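Side-chain contacts in tannase (Fusobacterium nucleatum subsp. nucleatum ATCC 25586, PDB 6YQ4), which probably hydrolyses the ester bonds of gallotannins, acting as a tannase of the alpha/beta-hydrolase class that also binds magnesium: residues S310-R313 and A314-E317; T329-N333 and K334-V338. One frame throughout, in Å; residues are numbered along the deposited sequence.

Contact 1 of 2, residues S310-R313 and A314-E317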
loop_
_atom_site.group_PDB
_atom_site.type_symbol
_atom_site.label_atom_id
_atom_site.label_comp_id
_atom_site.label_asym_id
_atom_site.label_seq_id
_atom_site.Cartn_x
_atom_site.Cartn_y
_atom_site.Cartn_z
ATOM N N SER A 310 -19.226 -2.739 -8.352
ATOM C CA SER A 310 -18.194 -3.282 -9.231
ATOM C C SER A 310 -18.795 -4.105 -10.373
ATOM O O SER A 310 -18.468 -3.882 -11.544
ATOM C CB SER A 310 -17.206 -4.132 -8.431
ATOM O OG SER A 310 -16.263 -4.748 -9.308
ATOM N N ALA A 311 -19.654 -5.087 -10.050
ATOM C CA ALA A 311 -20.246 -5.925 -11.099
ATOM C C ALA A 311 -21.123 -5.123 -12.066
ATOM O O ALA A 311 -21.211 -5.467 -13.250
ATOM C CB ALA A 311 -21.049 -7.063 -10.477
ATOM N N ASN A 312 -21.774 -4.056 -11.603
ATOM C CA ASN A 312 -22.591 -3.273 -12.532
ATOM C C ASN A 312 -21.750 -2.437 -13.485
ATOM O O ASN A 312 -22.151 -2.224 -14.637
ATOM C CB ASN A 312 -23.550 -2.388 -11.765
ATOM C CG ASN A 312 -24.783 -3.121 -11.388
ATOM O OD1 ASN A 312 -25.175 -4.074 -12.080
ATOM N ND2 ASN A 312 -25.401 -2.721 -10.279
ATOM N N ARG A 313 -20.590 -1.952 -13.034
ATOM C CA ARG A 313 -19.682 -1.302 -13.967
ATOM C C ARG A 313 -19.182 -2.297 -15.002
ATOM O O ARG A 313 -19.107 -1.980 -16.194
ATOM C CB ARG A 313 -18.519 -0.662 -13.214
ATOM C CG ARG A 313 -17.416 -0.091 -14.107
ATOM C CD ARG A 313 -16.519 0.867 -13.312
ATOM N NE ARG A 313 -17.220 2.120 -12.985
ATOM C CZ ARG A 313 -17.636 2.471 -11.765
ATOM N NH1 ARG A 313 -18.262 3.631 -11.581
ATOM N NH2 ARG A 313 -17.427 1.673 -10.726
ATOM N N ALA A 314 -18.857 -3.516 -14.565
ATOM C CA ALA A 314 -18.388 -4.539 -15.494
ATOM C C ALA A 314 -19.427 -4.810 -16.571
ATOM O O ALA A 314 -19.104 -4.858 -17.762
ATOM C CB ALA A 314 -18.049 -5.821 -14.737
ATOM N N LEU A 315 -20.689 -4.981 -16.167
ATOM C CA LEU A 315 -21.767 -5.171 -17.130
ATOM C C LEU A 315 -21.809 -4.038 -18.154
ATOM O O LEU A 315 -21.870 -4.285 -19.363
ATOM C CB LEU A 315 -23.100 -5.293 -16.397
ATOM C CG LEU A 315 -23.284 -6.616 -15.649
ATOM C CD1 LEU A 315 -24.624 -6.665 -14.924
ATOM C CD2 LEU A 315 -23.145 -7.782 -16.618
ATOM N N ARG A 316 -21.759 -2.781 -17.691
ATOM C CA ARG A 316 -21.800 -1.657 -18.625
ATOM C C ARG A 316 -20.650 -1.707 -19.622
ATOM O O ARG A 316 -20.770 -1.171 -20.731
ATOM C CB ARG A 316 -21.776 -0.326 -17.872
ATOM C CG ARG A 316 -23.044 -0.036 -17.066
ATOM C CD ARG A 316 -23.056 1.410 -16.595
ATOM N NE ARG A 316 -21.980 1.682 -15.647
ATOM C CZ ARG A 316 -22.065 1.418 -14.351
ATOM N NH1 ARG A 316 -21.046 1.684 -13.539
ATOM N NH2 ARG A 316 -23.179 0.880 -13.869
ATOM N N GLU A 317 -19.541 -2.354 -19.253
ATOM C CA GLU A 317 -18.361 -2.475 -20.103
ATOM C C GLU A 317 -18.329 -3.779 -20.887
ATOM O O GLU A 317 -17.335 -4.063 -21.563
ATOM C CB GLU A 317 -17.087 -2.360 -19.264
ATOM C CG GLU A 317 -16.846 -0.996 -18.665
ATOM C CD GLU A 317 -15.798 -1.040 -17.587
ATOM O OE1 GLU A 317 -15.397 0.027 -17.075
ATOM O OE2 GLU A 317 -15.371 -2.157 -17.251
#
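A314 and L315 meet the turn before them on the packed side of this last stretch of helix. The CB of A314 rests 3.5 Å from the O of A311. L315 folds its CG back over the same oxygen, 3.4 Å from the O of A311. L315 CD1 then comes within 3.9 Å of N312 OD1. Main-chain hydrogen bonds tie the turns together. A314 N donates one to S310 O in the plane of that carbonyl, and L315 N donates one of 3.0 Å to A311 O.

The other side belongs to charged, exposed side chains. R316 turns back along the helix. With CG anti to its carbonyl carbon (chi1 -68°) and a bend at chi3, its guanidinium lies over N312 O and R313 CA, and R316 NH1 stands 3.3 Å from R313 CA. R316 NH1 also sits over one face of the R313 guanidinium, towards its rim, 3.9 Å from R313 NE. The two guanidinium planes are nearly perpendicular, 84° apart. These like charges probably repel each other mildly. E317 runs alongside R313 but makes no salt bridge with it: E317 OE1 is 4.9 Å from R313 NE. The helix gives out here, and the hydrogen bond from E317 N to R313 O is weak, with an N-H...O angle of 134°.

The segment is the C-terminal end of helix 298-316. S310, A311 and A314 pack on W472, and S310 OG is hydrogen-bonded to A470 O, in the loop that follows strand 465-469 of the main sheet. L315 touches I321, and N312 OD1 accepts a hydrogen bond from V335 N of strand 335-338.

Contact 2 of 2, residues T329-N333 and K334-V338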
loop_
_atom_site.group_PDB
_atom_site.type_symbol
_atom_site.label_atom_id
_atom_site.label_comp_id
_atom_site.label_asym_id
_atom_site.label_seq_id
_atom_site.Cartn_x
_atom_site.Cartn_y
_atom_site.Cartn_z
ATOM N N THR A 329 -28.301 -10.998 -7.371
ATOM C CA THR A 329 -29.682 -10.797 -7.803
ATOM C C THR A 329 -29.665 -9.845 -8.989
ATOM O O THR A 329 -29.317 -8.665 -8.844
ATOM C CB THR A 329 -30.575 -10.245 -6.698
ATOM O OG1 THR A 329 -30.537 -11.116 -5.565
ATOM C CG2 THR A 329 -32.009 -10.174 -7.211
ATOM N N ILE A 330 -30.047 -10.365 -10.152
ATOM C CA ILE A 330 -30.053 -9.635 -11.411
ATOM C C ILE A 330 -31.484 -9.553 -11.907
ATOM O O ILE A 330 -32.163 -10.578 -12.012
ATOM C CB ILE A 330 -29.164 -10.323 -12.460
ATOM C CG1 ILE A 330 -27.714 -10.340 -11.981
ATOM C CG2 ILE A 330 -29.323 -9.646 -13.813
ATOM C CD1 ILE A 330 -26.803 -11.145 -12.846
ATOM N N GLU A 331 -31.943 -8.343 -12.237
ATOM C CA GLU A 331 -33.303 -8.184 -12.726
ATOM C C GLU A 331 -33.242 -7.728 -14.154
ATOM O O GLU A 331 -32.977 -8.549 -15.067
ATOM C CB GLU A 331 -34.092 -7.288 -11.761
ATOM C CG GLU A 331 -34.649 -8.077 -10.583
ATOM C CD GLU A 331 -34.852 -7.226 -9.356
ATOM O OE1 GLU A 331 -35.003 -5.992 -9.493
ATOM O OE2 GLU A 331 -34.858 -7.798 -8.248
ATOM N N ASN A 332 -33.487 -6.450 -14.464
ATOM C CA ASN A 332 -33.380 -5.988 -15.845
ATOM C C ASN A 332 -31.905 -5.808 -16.213
ATOM O O ASN A 332 -31.433 -4.720 -16.535
ATOM C CB ASN A 332 -34.176 -4.709 -16.060
ATOM C CG ASN A 332 -35.061 -4.781 -17.292
ATOM O OD1 ASN A 332 -35.877 -5.699 -17.444
ATOM N ND2 ASN A 332 -34.891 -3.819 -18.190
ATOM N N ASN A 333 -31.181 -6.926 -16.142
ATOM C CA ASN A 333 -29.752 -6.979 -16.447
ATOM C C ASN A 333 -28.959 -5.920 -15.683
ATOM O O ASN A 333 -27.960 -5.392 -16.180
ATOM C CB ASN A 333 -29.506 -6.866 -17.950
ATOM C CG ASN A 333 -29.157 -8.199 -18.572
ATOM O OD1 ASN A 333 -28.037 -8.694 -18.417
ATOM N ND2 ASN A 333 -30.121 -8.800 -19.268
ATOM N N LYS A 334 -29.413 -5.591 -14.476
ATOM C CA LYS A 334 -28.598 -4.895 -13.491
ATOM C C LYS A 334 -28.530 -5.739 -12.224
ATOM O O LYS A 334 -29.520 -6.358 -11.824
ATOM C CB LYS A 334 -29.143 -3.496 -13.165
ATOM C CG LYS A 334 -29.074 -2.507 -14.320
ATOM C CD LYS A 334 -30.270 -1.564 -14.328
ATOM C CE LYS A 334 -30.650 -1.135 -15.739
ATOM N NZ LYS A 334 -31.867 -1.858 -16.235
ATOM N N VAL A 335 -27.351 -5.795 -11.614
ATOM C CA VAL A 335 -27.227 -6.415 -10.297
ATOM C C VAL A 335 -27.878 -5.486 -9.281
ATOM O O VAL A 335 -27.475 -4.327 -9.147
ATOM C CB VAL A 335 -25.752 -6.684 -9.957
ATOM C CG1 VAL A 335 -25.599 -7.190 -8.521
ATOM C CG2 VAL A 335 -25.135 -7.650 -10.971
ATOM N N VAL A 336 -28.901 -5.973 -8.579
ATOM C CA VAL A 336 -29.561 -5.176 -7.545
ATOM C C VAL A 336 -29.261 -5.655 -6.131
ATOM O O VAL A 336 -29.570 -4.931 -5.173
ATOM C CB VAL A 336 -31.090 -5.095 -7.763
ATOM C CG1 VAL A 336 -31.415 -4.535 -9.157
ATOM C CG2 VAL A 336 -31.756 -6.462 -7.549
ATOM N N ALA A 337 -28.646 -6.819 -5.964
ATOM C CA ALA A 337 -28.306 -7.328 -4.642
ATOM C C ALA A 337 -27.171 -8.328 -4.800
ATOM O O ALA A 337 -27.087 -9.023 -5.816
ATOM C CB ALA A 337 -29.508 -7.992 -3.950
ATOM N N VAL A 338 -26.300 -8.383 -3.789
ATOM C CA VAL A 338 -25.131 -9.273 -3.759
ATOM C C VAL A 338 -25.112 -9.991 -2.420
ATOM O O VAL A 338 -24.999 -9.344 -1.373
ATOM C CB VAL A 338 -23.806 -8.513 -3.953
ATOM C CG1 VAL A 338 -22.613 -9.429 -3.666
ATOM C CG2 VAL A 338 -23.719 -7.955 -5.345
#
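V336 and A337 both face T329, so this small hairpin carries a classic beta bulge. The O of T329 takes the N-H of both residues. V336 N lies 2.7 Å from T329 O and almost in line with its carbonyl bond; the hydrogen bond from A337 N to T329 O is weak, at 3.5 Å. T329 N closes the hydrogen-bonded pair with an almost straight bond to A337 O. Beyond the bulge the register has moved by one, and I330 pairs with V335 as a non-hydrogen-bonded pair.

On one face of the ribbon the CB of A337 lies 3.7 Å from T329 OG1. V336 reaches toward the opposite strand through its CG2: chi1 of -56° turns CG1 anti to the carbonyl carbon and leaves CG2 between the backbone N and that carbon. V336 CG2 meets T329 CG2 at 3.7 Å and E331 OE2 at 3.4 Å. The E331 chain lies roughly perpendicular to V336. On the other face I330 CG1 touches V335 CG2 at 3.9 Å.

The turn is held by polar groups. E331 N donates a hydrogen bond to K334 O. An inverse gamma turn centred on N332 brings N333 N to E331 O in a weak hydrogen bond. K334 curls back beside N332 through bends at chi2, chi3 and chi4. K334 NZ donates a hydrogen bond of 2.9 Å to N332 O, approaching a lone pair in the plane of that carbonyl.

The hairpin of strands 328-330 and 335-338 forms a two-stranded sheet of its own at the surface. V335 packs on R308 and L315 of helix 298-316, and V338 lies on I307 and R308. Both valines also touch F328.

Overall arrangement
Contacts 1 and 2 are neighbours, with centres about 11 Å apart. Contact 1 lies within helix 298-316 and is partly buried; small residues on one side pack against the loop that follows strand 465-469. Contact 2 joins strands 328-330 and 335-338 at the surface, where V335 is the one buried residue. The first relies on regular helical hydrogen bonds and gathers its charges on the exposed side. The second has a bulge and a lysine-to-carbonyl hydrogen bond in the turn. The N312-V335 hydrogen bond joins them, and L315 CD1 packs on N333 O. Both lie away from the magnesium site.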